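Local atomic coordinates of Rho GTPase activating protein 15 (Homo sapiens, PDB entry 3BYI), a protein that activates, through the RhoGAP domain that forms this chain, GTP hydrolysis by Rho-type GTPases such as RAC1, turning them to the inactive GDP-bound state. Residues K16-G21 with C28-S33; Q41-V46 with F151-K156; V46-L51 with N80-Q85; Q115-I120 with M193-Q198; Q123-R128 with L204-K209. All blocks are in the same frame, centred on the assembly; numbering follows the deposited sequence.

Contact 1 of 5, residues K16-G21 with C28-S33; sequences KDQIFG and CERENS
A surface stack of an amide on a guanidinium, Gln18 on Arg30, joins the loop between helices 6-12 and 24-31 to the last turn of helix 24-31. The two planes lie 13° apart, and Gln18 NE2 sits over one face of the guanidinium, toward its rim, 3.3 Å from Arg30 NH1. Both nitrogens are donors, so the pair is stacked and not hydrogen-bonded. Arg30 reaches the loop by an extended chain from CG to NE, whereas Gln18 bends at its second torsion (chi2 60°), which lays CG and the amide over the guanidinium, the chains crossing at about a right angle; Gln18 CD comes within 3.5 Å of Arg30 CZ. The charge of Arg30 is met by Glu76, which also pairs with Lys16, so one carboxylate probably tempers two like charges whose nearest nitrogens, Lys16 NZ and Arg30 NH2, are 5.0 Å apart. Putting an alanine at Gln18 would probably leave that guanidinium face without its flat cover and let Arg30 swing more freely about Glu76. Just beyond Arg30 the helix closes in a Schellman motif: Asn32, with positive phi, is its C-prime residue, and Ser33 N bonds to Cys28 O at 2.9 Å.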
# COMPACT_ATOMS: atom_id res chain seq x y z
N LYS A 16 7.96 9.28 19.16
CA LYS A 16 8.25 7.86 19.01
C LYS A 16 8.78 7.47 17.64
O LYS A 16 9.71 6.68 17.56
CB LYS A 16 6.99 7.03 19.32
CG LYS A 16 6.83 6.59 20.78
CD LYS A 16 5.59 5.68 20.94
CE LYS A 16 5.81 4.63 22.01
NZ LYS A 16 4.56 4.35 22.76
N ASP A 17 8.17 8.00 16.57
CA ASP A 17 8.45 7.56 15.17
C ASP A 17 8.36 6.04 15.00
O ASP A 17 9.15 5.41 14.29
CB ASP A 17 9.83 8.02 14.68
CG ASP A 17 9.78 9.27 13.85
OD1 ASP A 17 8.79 9.49 13.15
OD2 ASP A 17 10.78 10.01 13.87
N GLN A 18 7.35 5.48 15.65
CA GLN A 18 7.28 4.05 15.87
C GLN A 18 6.91 3.24 14.61
O GLN A 18 7.51 2.20 14.39
CB GLN A 18 6.27 3.78 16.99
CG GLN A 18 6.39 2.39 17.59
CD GLN A 18 7.76 2.13 18.19
OE1 GLN A 18 8.20 2.86 19.07
NE2 GLN A 18 8.44 1.10 17.71
N ILE A 19 5.97 3.73 13.79
CA ILE A 19 5.33 2.90 12.74
C ILE A 19 5.83 3.23 11.34
O ILE A 19 6.23 2.35 10.58
CB ILE A 19 3.78 3.04 12.75
CG1 ILE A 19 3.18 2.75 14.14
CG2 ILE A 19 3.15 2.09 11.73
CD1 ILE A 19 3.43 1.37 14.66
N PHE A 20 5.73 4.50 10.98
CA PHE A 20 6.06 4.92 9.62
C PHE A 20 7.58 4.87 9.51
O PHE A 20 8.27 5.31 10.43
CB PHE A 20 5.53 6.31 9.31
CG PHE A 20 4.05 6.35 8.98
CD1 PHE A 20 3.09 6.00 9.92
CD2 PHE A 20 3.63 6.79 7.73
CE1 PHE A 20 1.70 6.06 9.59
CE2 PHE A 20 2.24 6.86 7.43
CZ PHE A 20 1.31 6.50 8.37
N GLY A 21 8.07 4.31 8.40
CA GLY A 21 9.49 4.19 8.13
C GLY A 21 10.15 2.94 8.69
O GLY A 21 11.36 2.77 8.54
N CYS A 28 4.91 -5.61 11.92
CA CYS A 28 4.09 -6.79 12.09
C CYS A 28 4.55 -7.60 13.27
O CYS A 28 3.74 -8.14 14.01
CB CYS A 28 4.06 -7.61 10.79
SG CYS A 28 2.94 -6.93 9.47
N GLU A 29 5.86 -7.65 13.50
CA GLU A 29 6.39 -8.44 14.63
C GLU A 29 5.94 -7.83 15.96
O GLU A 29 5.59 -8.55 16.94
CB GLU A 29 7.91 -8.49 14.53
CG GLU A 29 8.62 -9.51 15.48
CD GLU A 29 8.54 -10.97 14.96
OE1 GLU A 29 8.03 -11.19 13.83
OE2 GLU A 29 8.98 -11.87 15.71
N ARG A 30 5.98 -6.50 16.02
CA ARG A 30 5.56 -5.75 17.21
C ARG A 30 4.08 -5.97 17.55
O ARG A 30 3.75 -6.08 18.72
CB ARG A 30 5.83 -4.27 16.97
CG ARG A 30 5.74 -3.38 18.18
CD ARG A 30 5.89 -1.92 17.78
NE ARG A 30 5.68 -1.01 18.92
CZ ARG A 30 6.58 -0.76 19.86
NH1 ARG A 30 7.77 -1.37 19.83
NH2 ARG A 30 6.30 0.08 20.85
N GLU A 31 3.21 -6.03 16.53
CA GLU A 31 1.76 -6.28 16.71
C GLU A 31 1.38 -7.76 16.72
O GLU A 31 0.21 -8.10 16.98
CB GLU A 31 0.96 -5.67 15.57
CG GLU A 31 1.20 -4.23 15.31
CD GLU A 31 0.46 -3.74 14.07
OE1 GLU A 31 0.01 -4.58 13.25
OE2 GLU A 31 0.32 -2.51 13.96
N ASN A 32 2.35 -8.62 16.43
CA ASN A 32 2.13 -10.05 16.35
C ASN A 32 1.09 -10.36 15.25
O ASN A 32 0.14 -11.11 15.46
CB ASN A 32 1.70 -10.60 17.71
CG ASN A 32 2.19 -12.01 17.95
OD1 ASN A 32 3.36 -12.31 17.72
ND2 ASN A 32 1.29 -12.87 18.44
N SER A 33 1.32 -9.76 14.09
CA SER A 33 0.38 -9.78 12.94
C SER A 33 1.15 -10.12 11.66
O SER A 33 2.37 -10.22 11.67
CB SER A 33 -0.31 -8.42 12.78
OG SER A 33 0.59 -7.39 12.38

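Contact 2 of 5, residues Q41-V46 with F151-K156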
# COMPACT_ATOMS: atom_id res chain seq x y z
N GLN A 41 -7.23 -0.60 9.39
CA GLN A 41 -8.06 0.54 9.76
C GLN A 41 -8.41 1.43 8.58
O GLN A 41 -9.53 1.94 8.50
CB GLN A 41 -7.34 1.44 10.74
CG GLN A 41 -7.66 1.19 12.12
CD GLN A 41 -7.27 2.33 13.00
OE1 GLN A 41 -6.09 2.58 13.21
NE2 GLN A 41 -8.28 3.05 13.52
N CYS A 42 -7.41 1.72 7.76
CA CYS A 42 -7.60 2.59 6.61
C CYS A 42 -8.53 1.96 5.60
O CYS A 42 -9.46 2.59 5.15
CB CYS A 42 -6.24 2.90 5.95
SG CYS A 42 -5.30 4.16 6.88
N ILE A 43 -8.26 0.70 5.29
CA ILE A 43 -9.12 -0.12 4.45
C ILE A 43 -10.56 -0.10 4.94
O ILE A 43 -11.48 0.13 4.14
CB ILE A 43 -8.61 -1.60 4.33
CG1 ILE A 43 -7.41 -1.63 3.37
CG2 ILE A 43 -9.77 -2.54 3.96
CD1 ILE A 43 -6.68 -2.90 3.28
N GLU A 44 -10.77 -0.30 6.24
CA GLU A 44 -12.12 -0.33 6.78
C GLU A 44 -12.85 1.01 6.55
O GLU A 44 -14.02 1.03 6.19
CB GLU A 44 -12.10 -0.64 8.28
CG GLU A 44 -13.49 -0.66 8.92
CD GLU A 44 -13.44 -0.36 10.42
OE1 GLU A 44 -12.45 0.26 10.90
OE2 GLU A 44 -14.41 -0.74 11.10
N ALA A 45 -12.17 2.11 6.82
CA ALA A 45 -12.73 3.45 6.62
C ALA A 45 -13.05 3.74 5.15
O ALA A 45 -14.05 4.34 4.83
CB ALA A 45 -11.81 4.52 7.19
N VAL A 46 -12.21 3.25 4.25
CA VAL A 46 -12.45 3.44 2.82
C VAL A 46 -13.64 2.59 2.35
O VAL A 46 -14.51 3.09 1.62
CB VAL A 46 -11.13 3.22 1.97
CG1 VAL A 46 -11.38 3.29 0.42
CG2 VAL A 46 -10.06 4.27 2.35
N PHE A 151 -5.01 -5.79 -2.12
CA PHE A 151 -5.60 -6.08 -3.42
C PHE A 151 -7.07 -6.54 -3.33
O PHE A 151 -7.87 -6.20 -4.18
CB PHE A 151 -4.73 -7.07 -4.19
CG PHE A 151 -3.46 -6.45 -4.69
CD1 PHE A 151 -2.23 -6.82 -4.18
CD2 PHE A 151 -3.51 -5.46 -5.66
CE1 PHE A 151 -1.07 -6.22 -4.62
CE2 PHE A 151 -2.37 -4.84 -6.10
CZ PHE A 151 -1.13 -5.22 -5.58
N GLY A 152 -7.40 -7.30 -2.30
CA GLY A 152 -8.79 -7.73 -2.08
C GLY A 152 -9.69 -6.52 -1.90
O GLY A 152 -10.76 -6.46 -2.47
N HIS A 153 -9.23 -5.56 -1.11
CA HIS A 153 -9.90 -4.27 -0.95
C HIS A 153 -10.06 -3.52 -2.27
O HIS A 153 -11.10 -2.91 -2.55
CB HIS A 153 -9.07 -3.40 0.03
CG HIS A 153 -9.48 -1.96 0.08
ND1 HIS A 153 -10.73 -1.54 0.49
CD2 HIS A 153 -8.80 -0.84 -0.21
CE1 HIS A 153 -10.79 -0.22 0.45
NE2 HIS A 153 -9.63 0.23 0.02
N LEU A 154 -8.98 -3.49 -3.05
CA LEU A 154 -8.98 -2.74 -4.29
C LEU A 154 -9.92 -3.34 -5.32
O LEU A 154 -10.43 -2.61 -6.16
CB LEU A 154 -7.54 -2.57 -4.86
CG LEU A 154 -6.55 -1.75 -3.98
CD1 LEU A 154 -5.14 -1.76 -4.59
CD2 LEU A 154 -7.05 -0.34 -3.79
N THR A 155 -10.16 -4.65 -5.27
CA THR A 155 -11.16 -5.24 -6.17
C THR A 155 -12.55 -4.62 -5.93
O THR A 155 -13.37 -4.53 -6.87
CB THR A 155 -11.25 -6.76 -6.11
OG1 THR A 155 -11.83 -7.18 -4.86
CG2 THR A 155 -9.90 -7.37 -6.30
N LYS A 156 -12.81 -4.21 -4.69
CA LYS A 156 -14.08 -3.56 -4.36
C LYS A 156 -14.17 -2.11 -4.91
O LYS A 156 -15.25 -1.59 -5.15
CB LYS A 156 -14.34 -3.58 -2.85
CG LYS A 156 -14.43 -4.98 -2.27
CD LYS A 156 -14.64 -4.93 -0.80
CE LYS A 156 -14.77 -6.31 -0.16
NZ LYS A 156 -15.15 -6.17 1.30
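His153 of helix 141-159 gives up the most surface here, its imidazole meeting Ile43 of helix 37-49 with a face and Val46 of the same helix with an edge. Ile43 CG1 stands 4.1 Å from the ring centroid of His153, 23° off the normal, a CH-pi contact, and the CG2 branch of Ile43 comes within 3.7 Å of His153 ND1. Val46 approaches differently, in the ring plane, with CG1 3.5 Å from His153 NE2. The ring enters this position with CG anti to its backbone N (chi1 168°), which carries it across to the other helix. All three residues are buried inside the helical RhoGAP domain, and the side chain of Val46 is about 12 Å from that of Arg58, the predicted arginine finger. Both ring nitrogens have polar partners next to the aliphatic groups, ND1 bonding to Glu47 and NE2 to Tyr57. The imidazole thus combines an apolar face with two hydrogen-bonded nitrogens, and those bonds, with Ile43 lying over the ring, probably fix its rotation within the core.

Contact 3 of 5, residues V46-L51 with N80-Q85; sequences VEKRGL and NLDDSQ
Lys48 and Arg49, at the C-terminal end of helix 37-49, both reach to a type I beta turn, Asn80 to Asp83, in the loop between helices 63-74 and 89-102 of the RhoGAP domain. The closer-knit part lies around Arg49 and buried Leu81. Arg49 NH2 is 2.8 Å from Leu81 O and bonds to the carbonyl of Trp86, while the Arg49 side chain also rests on Ile89 of helix 89-102. Arg49 CG stands between the backbone N and the carbonyl carbon (chi1 53°), and from there an extended chain carries the guanidinium to the turn. The outer part is polar and more exposed. There Lys48, fully stretched, crosses Asp82 at about a right angle and forms a salt bridge, Lys48 NZ to Asp82 OD1 at 2.8 Å; this oxygen is met on its syn side, 33° out of the carboxylate plane, and a second bond to OD2 is weak. The backbone at Asp82 is held by an Asx turn of Asn80, Asp82 N donating to Asn80 OD1 at 2.7 Å. One water ties the two parts together: lying at the edge of the guanidinium and in its plane, it accepts from Arg49 NE at 2.8 Å and donates to Asp82 OD1 at 3.0 Å.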
# COMPACT_ATOMS: atom_id res chain seq x y z
N VAL A 46 -12.21 3.25 4.25
CA VAL A 46 -12.45 3.44 2.82
C VAL A 46 -13.64 2.59 2.35
O VAL A 46 -14.51 3.09 1.62
CB VAL A 46 -11.13 3.22 1.97
CG1 VAL A 46 -11.38 3.29 0.42
CG2 VAL A 46 -10.06 4.27 2.35
N GLU A 47 -13.72 1.36 2.81
CA GLU A 47 -14.89 0.52 2.54
C GLU A 47 -16.19 1.09 3.12
O GLU A 47 -17.23 1.00 2.51
CB GLU A 47 -14.62 -0.91 3.00
CG GLU A 47 -13.47 -1.52 2.16
CD GLU A 47 -13.31 -2.99 2.29
OE1 GLU A 47 -14.14 -3.62 2.98
OE2 GLU A 47 -12.36 -3.54 1.69
N LYS A 48 -16.12 1.69 4.30
CA LYS A 48 -17.29 2.23 4.97
C LYS A 48 -17.82 3.46 4.25
O LYS A 48 -19.02 3.59 4.07
CB LYS A 48 -16.94 2.64 6.39
CG LYS A 48 -18.10 3.32 7.16
CD LYS A 48 -17.74 3.53 8.60
CE LYS A 48 -18.88 4.16 9.39
NZ LYS A 48 -18.48 4.25 10.84
N ARG A 49 -16.93 4.38 3.88
CA ARG A 49 -17.36 5.66 3.34
C ARG A 49 -16.55 6.18 2.14
O ARG A 49 -16.54 7.39 1.87
CB ARG A 49 -17.35 6.71 4.44
CG ARG A 49 -16.06 6.82 5.19
CD ARG A 49 -16.22 7.68 6.44
NE ARG A 49 -14.94 7.76 7.13
CZ ARG A 49 -14.00 8.69 6.93
NH1 ARG A 49 -14.18 9.71 6.09
NH2 ARG A 49 -12.87 8.60 7.62
N GLY A 50 -15.88 5.30 1.41
CA GLY A 50 -15.07 5.76 0.28
C GLY A 50 -15.27 5.07 -1.04
O GLY A 50 -14.67 5.47 -2.00
N LEU A 51 -16.10 4.03 -1.10
CA LEU A 51 -16.17 3.22 -2.31
C LEU A 51 -16.85 3.94 -3.49
O LEU A 51 -16.58 3.61 -4.65
CB LEU A 51 -16.85 1.87 -2.05
CG LEU A 51 -16.16 0.90 -1.08
CD1 LEU A 51 -17.13 -0.28 -0.85
CD2 LEU A 51 -14.75 0.45 -1.56
N ASN A 80 -9.25 6.91 15.85
CA ASN A 80 -10.63 6.67 15.45
C ASN A 80 -10.92 7.41 14.14
O ASN A 80 -11.09 8.63 14.13
CB ASN A 80 -11.61 7.16 16.56
CG ASN A 80 -13.07 6.89 16.23
OD1 ASN A 80 -13.45 6.79 15.08
ND2 ASN A 80 -13.90 6.78 17.26
N LEU A 81 -11.00 6.68 13.03
CA LEU A 81 -11.20 7.31 11.72
C LEU A 81 -12.63 7.83 11.49
O LEU A 81 -12.91 8.47 10.46
CB LEU A 81 -10.72 6.34 10.62
CG LEU A 81 -9.19 6.09 10.57
CD1 LEU A 81 -8.79 5.16 9.38
CD2 LEU A 81 -8.43 7.41 10.46
N ASP A 82 -13.52 7.61 12.46
CA ASP A 82 -14.84 8.26 12.42
C ASP A 82 -14.84 9.66 13.03
O ASP A 82 -15.81 10.38 12.94
CB ASP A 82 -15.92 7.41 13.10
CG ASP A 82 -16.26 6.16 12.30
OD1 ASP A 82 -16.50 6.25 11.08
OD2 ASP A 82 -16.32 5.08 12.91
N ASP A 83 -13.72 10.08 13.62
CA ASP A 83 -13.61 11.45 14.11
C ASP A 83 -13.67 12.45 12.97
O ASP A 83 -13.16 12.21 11.90
CB ASP A 83 -12.33 11.66 14.90
CG ASP A 83 -12.38 11.04 16.26
OD1 ASP A 83 -13.43 10.48 16.66
OD2 ASP A 83 -11.35 11.11 16.94
N SER A 84 -14.27 13.59 13.24
CA SER A 84 -14.53 14.60 12.23
C SER A 84 -13.25 15.10 11.58
O SER A 84 -13.27 15.51 10.41
CB SER A 84 -15.34 15.77 12.83
OG SER A 84 -14.63 16.40 13.86
N GLN A 85 -12.15 15.05 12.32
CA GLN A 85 -10.83 15.43 11.81
C GLN A 85 -10.45 14.64 10.56
O GLN A 85 -9.76 15.16 9.69
CB GLN A 85 -9.77 15.23 12.89
CG GLN A 85 -8.38 15.74 12.53
CD GLN A 85 -7.40 15.65 13.70
OE1 GLN A 85 -7.73 15.08 14.77
NE2 GLN A 85 -6.19 16.19 13.51
O HOH W 1 -14.44 5.74 9.01

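Contact 4 of 5, residues Q115-I120 with M193-Q198; sequences QFVEAI and MVYQNQ
The segments 115-120 and 193-198, on helices 110-120 and 189-205 of the RhoGAP domain, cross at 77°, their axes 9.8 Å apart at closest approach, and the interface is carried by Val117 and Ile120 on one side and Tyr195 and Gln198 on the other. The aromatic contact is a CH-pi interaction. Val117 CG1 stands over one face of the Tyr195 ring, 3.6 Å from its centroid and 19° off the normal, and comes within 3.4 Å of Tyr195 CE2. The second methyl of Val117, CG2, reaches Tyr195 CD2 at 3.5 Å; both branches of the valine lie on the same side of the ring, CG2 beyond its rim. Van der Waals packing on the helix itself belongs to Ile120, whose CD1 alone does the touching: it lies 3.3 Å from the backbone carbonyl oxygen of Tyr195 and 3.5 Å from Gln198 CB. CG1 of Ile120 is flanked by its own N and C (chi1 51°), and from there CD1 extends to the facing helix. Gln198 offers its CB, while its polar end turns away from helix 110-120. Polar bonding stays at the margin, where the Tyr195 hydroxyl makes a weak hydrogen bond with Lys121. Cohesion across this crossing therefore probably rests mainly on dispersion and shape, with methyl groups set against an aromatic face and a helix backbone.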
# COMPACT_ATOMS: atom_id res chain seq x y z
N GLN A 115 11.89 -11.59 -10.59
CA GLN A 115 11.02 -12.75 -10.74
C GLN A 115 9.61 -12.38 -11.15
O GLN A 115 9.03 -13.11 -11.95
CB GLN A 115 10.97 -13.62 -9.46
CG GLN A 115 12.14 -14.64 -9.25
CD GLN A 115 12.09 -15.36 -7.85
OE1 GLN A 115 11.54 -16.48 -7.76
NE2 GLN A 115 12.64 -14.73 -6.78
N PHE A 116 9.07 -11.30 -10.57
CA PHE A 116 7.71 -10.76 -10.91
C PHE A 116 7.65 -10.19 -12.32
O PHE A 116 6.64 -10.36 -13.03
CB PHE A 116 7.25 -9.64 -9.93
CG PHE A 116 6.63 -10.15 -8.62
CD1 PHE A 116 7.32 -10.04 -7.43
CD2 PHE A 116 5.37 -10.72 -8.61
CE1 PHE A 116 6.75 -10.51 -6.22
CE2 PHE A 116 4.79 -11.17 -7.42
CZ PHE A 116 5.49 -11.07 -6.22
N VAL A 117 8.71 -9.49 -12.72
CA VAL A 117 8.86 -9.02 -14.11
C VAL A 117 8.86 -10.17 -15.11
O VAL A 117 8.16 -10.10 -16.12
CB VAL A 117 10.15 -8.18 -14.33
CG1 VAL A 117 10.38 -7.90 -15.83
CG2 VAL A 117 10.08 -6.89 -13.57
N GLU A 118 9.67 -11.21 -14.85
CA GLU A 118 9.67 -12.43 -15.68
C GLU A 118 8.26 -13.01 -15.76
O GLU A 118 7.84 -13.51 -16.82
CB GLU A 118 10.58 -13.52 -15.10
CG GLU A 118 12.07 -13.32 -15.31
CD GLU A 118 12.90 -14.53 -14.82
OE1 GLU A 118 12.31 -15.53 -14.36
OE2 GLU A 118 14.16 -14.47 -14.91
N ALA A 119 7.57 -12.98 -14.62
CA ALA A 119 6.21 -13.52 -14.51
C ALA A 119 5.23 -12.81 -15.43
O ALA A 119 4.52 -13.49 -16.16
CB ALA A 119 5.70 -13.50 -13.07
N ILE A 120 5.17 -11.47 -15.40
CA ILE A 120 4.20 -10.79 -16.29
C ILE A 120 4.60 -10.78 -17.76
O ILE A 120 3.75 -10.54 -18.62
CB ILE A 120 3.81 -9.33 -15.91
CG1 ILE A 120 5.06 -8.47 -15.68
CG2 ILE A 120 2.81 -9.36 -14.78
CD1 ILE A 120 4.78 -7.00 -15.82
N MET A 193 8.51 1.40 -15.12
CA MET A 193 7.20 1.94 -14.79
C MET A 193 6.05 1.09 -15.40
O MET A 193 5.05 0.81 -14.75
CB MET A 193 7.11 3.41 -15.21
CG MET A 193 7.95 4.35 -14.31
SD MET A 193 7.95 6.10 -14.82
CE MET A 193 9.05 6.13 -16.22
N VAL A 194 6.21 0.67 -16.64
CA VAL A 194 5.23 -0.26 -17.22
C VAL A 194 5.22 -1.60 -16.49
O VAL A 194 4.16 -2.18 -16.26
CB VAL A 194 5.48 -0.47 -18.73
CG1 VAL A 194 4.36 -1.33 -19.38
CG2 VAL A 194 5.51 0.91 -19.41
N TYR A 195 6.40 -2.11 -16.15
CA TYR A 195 6.50 -3.40 -15.48
C TYR A 195 5.68 -3.40 -14.20
O TYR A 195 4.90 -4.32 -13.94
CB TYR A 195 7.92 -3.71 -15.09
CG TYR A 195 8.85 -4.17 -16.18
CD1 TYR A 195 8.40 -4.51 -17.45
CD2 TYR A 195 10.21 -4.31 -15.90
CE1 TYR A 195 9.30 -4.95 -18.43
CE2 TYR A 195 11.10 -4.73 -16.86
CZ TYR A 195 10.65 -5.07 -18.12
OH TYR A 195 11.58 -5.50 -19.04
N GLN A 196 5.89 -2.40 -13.37
CA GLN A 196 5.25 -2.38 -12.09
C GLN A 196 3.74 -2.13 -12.15
O GLN A 196 2.98 -2.75 -11.40
CB GLN A 196 5.93 -1.38 -11.18
CG GLN A 196 5.76 0.06 -11.54
CD GLN A 196 6.69 0.91 -10.72
OE1 GLN A 196 7.35 0.41 -9.81
NE2 GLN A 196 6.75 2.20 -11.01
N ASN A 197 3.30 -1.26 -13.05
CA ASN A 197 1.88 -1.04 -13.26
C ASN A 197 1.17 -2.30 -13.81
O ASN A 197 0.04 -2.61 -13.43
CB ASN A 197 1.67 0.12 -14.21
CG ASN A 197 2.08 1.43 -13.59
OD1 ASN A 197 2.67 1.43 -12.53
ND2 ASN A 197 1.79 2.54 -14.25
N GLN A 198 1.84 -3.02 -14.70
CA GLN A 198 1.28 -4.25 -15.22
C GLN A 198 1.18 -5.31 -14.15
O GLN A 198 0.21 -6.07 -14.14
CB GLN A 198 2.09 -4.77 -16.40
CG GLN A 198 1.83 -4.01 -17.71
CD GLN A 198 0.37 -3.93 -18.05
OE1 GLN A 198 -0.25 -2.86 -17.94
NE2 GLN A 198 -0.20 -5.07 -18.45

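Contact 5 of 5, residues Q123-R128 with L204-K209; sequences QDNNTR and LSEYSK
Asn125 turns CG away from its backbone N (chi1 -164°), carrying the amide outward from its helix, and the bend of Glu206 at its second torsion brings the carboxylate from the opposite direction. Asn125 ND2 donates to Glu206 OE2 at 3.1 Å, with an N-H...O angle of 139°. The acceptor lies in the amide plane of Asn125, yet the donor stands above the carboxylate plane, 47° out of it. This bond joins the first turn of helix 125-138 to the junction of helices 189-205 and 207-211, at the surface of the helical RhoGAP domain. Asp124 is the N-cap of helix 125-138: its OD1 accepts from Thr127 N at 3.0 Å and from Thr127 OG1 at 2.7 Å, the two donors arriving from opposite faces of the carboxylate. Glu206 occupies the N-cap position of the C-terminal helix and also packs on Ile129. A leucine in place of Asn125 would probably leave Glu206 OE2 without this donor and its carboxylate freer to turn. Asn125 also rests on Leu202 of helix 189-205.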
# COMPACT_ATOMS: atom_id res chain seq x y z
N GLN A 123 4.08 -15.57 -21.97
CA GLN A 123 3.44 -15.53 -23.29
C GLN A 123 1.90 -15.38 -23.30
O GLN A 123 1.37 -14.68 -24.16
CB GLN A 123 3.84 -16.79 -24.09
CG GLN A 123 3.49 -16.72 -25.57
N ASP A 124 1.21 -16.03 -22.37
CA ASP A 124 -0.25 -15.89 -22.23
C ASP A 124 -0.66 -15.63 -20.77
O ASP A 124 0.11 -15.92 -19.85
CB ASP A 124 -0.96 -17.14 -22.75
CG ASP A 124 -0.86 -18.31 -21.81
OD1 ASP A 124 -0.12 -18.20 -20.82
OD2 ASP A 124 -1.52 -19.34 -22.05
N ASN A 125 -1.87 -15.10 -20.58
CA ASN A 125 -2.33 -14.63 -19.25
C ASN A 125 -2.39 -15.72 -18.13
O ASN A 125 -2.21 -15.38 -16.96
CB ASN A 125 -3.69 -13.90 -19.40
CG ASN A 125 -4.08 -13.05 -18.16
OD1 ASN A 125 -3.29 -12.24 -17.66
ND2 ASN A 125 -5.32 -13.21 -17.71
N ASN A 126 -2.64 -16.99 -18.48
CA ASN A 126 -2.77 -18.08 -17.47
C ASN A 126 -1.42 -18.56 -16.94
O ASN A 126 -1.29 -18.93 -15.76
CB ASN A 126 -3.54 -19.29 -18.03
CG ASN A 126 -5.04 -19.10 -18.02
OD1 ASN A 126 -5.60 -18.32 -17.24
ND2 ASN A 126 -5.71 -19.82 -18.91
N THR A 127 -0.43 -18.57 -17.83
CA THR A 127 0.95 -18.74 -17.43
C THR A 127 1.31 -17.63 -16.47
O THR A 127 1.83 -17.91 -15.40
CB THR A 127 1.93 -18.75 -18.63
OG1 THR A 127 1.60 -19.83 -19.51
CG2 THR A 127 3.37 -18.94 -18.16
N ARG A 128 1.02 -16.38 -16.84
CA ARG A 128 1.31 -15.22 -15.99
C ARG A 128 0.71 -15.40 -14.60
O ARG A 128 1.41 -15.21 -13.61
CB ARG A 128 0.80 -13.90 -16.58
CG ARG A 128 1.62 -13.36 -17.72
CD ARG A 128 1.00 -12.13 -18.39
NE ARG A 128 1.37 -12.10 -19.81
CZ ARG A 128 0.59 -11.65 -20.79
NH1 ARG A 128 -0.62 -11.15 -20.56
NH2 ARG A 128 1.04 -11.70 -22.04
N LEU A 204 -4.58 -7.21 -9.24
CA LEU A 204 -5.93 -6.69 -9.04
C LEU A 204 -6.96 -7.45 -9.88
O LEU A 204 -7.94 -7.99 -9.35
CB LEU A 204 -5.94 -5.23 -9.44
CG LEU A 204 -7.12 -4.35 -9.10
CD1 LEU A 204 -7.68 -4.62 -7.68
CD2 LEU A 204 -6.59 -2.91 -9.24
N SER A 205 -6.74 -7.50 -11.19
CA SER A 205 -7.73 -8.09 -12.09
C SER A 205 -7.85 -9.62 -11.95
O SER A 205 -8.87 -10.19 -12.29
CB SER A 205 -7.46 -7.68 -13.55
OG SER A 205 -6.23 -8.22 -14.00
N GLU A 206 -6.81 -10.29 -11.46
CA GLU A 206 -6.84 -11.74 -11.29
C GLU A 206 -6.67 -12.11 -9.84
O GLU A 206 -6.16 -13.19 -9.51
CB GLU A 206 -5.77 -12.42 -12.14
CG GLU A 206 -5.92 -12.20 -13.65
CD GLU A 206 -7.15 -12.86 -14.26
OE1 GLU A 206 -7.86 -13.62 -13.56
OE2 GLU A 206 -7.42 -12.61 -15.45
N TYR A 207 -7.12 -11.23 -8.96
CA TYR A 207 -7.06 -11.42 -7.52
C TYR A 207 -7.51 -12.82 -7.07
O TYR A 207 -6.82 -13.49 -6.32
CB TYR A 207 -7.98 -10.40 -6.82
CG TYR A 207 -8.07 -10.63 -5.32
CD1 TYR A 207 -7.06 -10.17 -4.47
CD2 TYR A 207 -9.13 -11.31 -4.75
CE1 TYR A 207 -7.10 -10.39 -3.12
CE2 TYR A 207 -9.17 -11.54 -3.39
CZ TYR A 207 -8.15 -11.08 -2.58
OH TYR A 207 -8.20 -11.27 -1.21
N SER A 208 -8.69 -13.23 -7.54
CA SER A 208 -9.31 -14.47 -7.09
C SER A 208 -8.45 -15.66 -7.41
O SER A 208 -8.26 -16.51 -6.57
CB SER A 208 -10.69 -14.66 -7.70
OG SER A 208 -11.62 -13.74 -7.15
N LYS A 209 -7.93 -15.71 -8.63
CA LYS A 209 -7.08 -16.86 -9.01
C LYS A 209 -5.70 -16.77 -8.35
O LYS A 209 -5.07 -17.80 -8.13
CB LYS A 209 -6.95 -17.03 -10.52
CG LYS A 209 -8.27 -17.13 -11.25
CD LYS A 209 -8.11 -17.65 -12.68
CE LYS A 209 -9.40 -17.51 -13.45

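Along the chain, contact 1 closes before the others open, contact 3 falls within the span bridged by contact 2, and contacts 2, 4 and 5 cross one another. Contacts 2 and 3 share Val46 and helix 37-49, with centres 11 Å apart, and Glu47 links them by bonding to both His153 and Lys156. Contacts 4 and 5 share helix 189-205, their centres 12 Å apart, on the side of the chain's centre opposite contact 1. Contacts 2 and 5 also touch, where Leu204 and Tyr207 pack on helix 141-159. Helix 141-159 thus joins contact 2 to contact 5, and contact 4 follows through helix 189-205, all within a single helical RhoGAP domain with contact 1 at its N-terminal side.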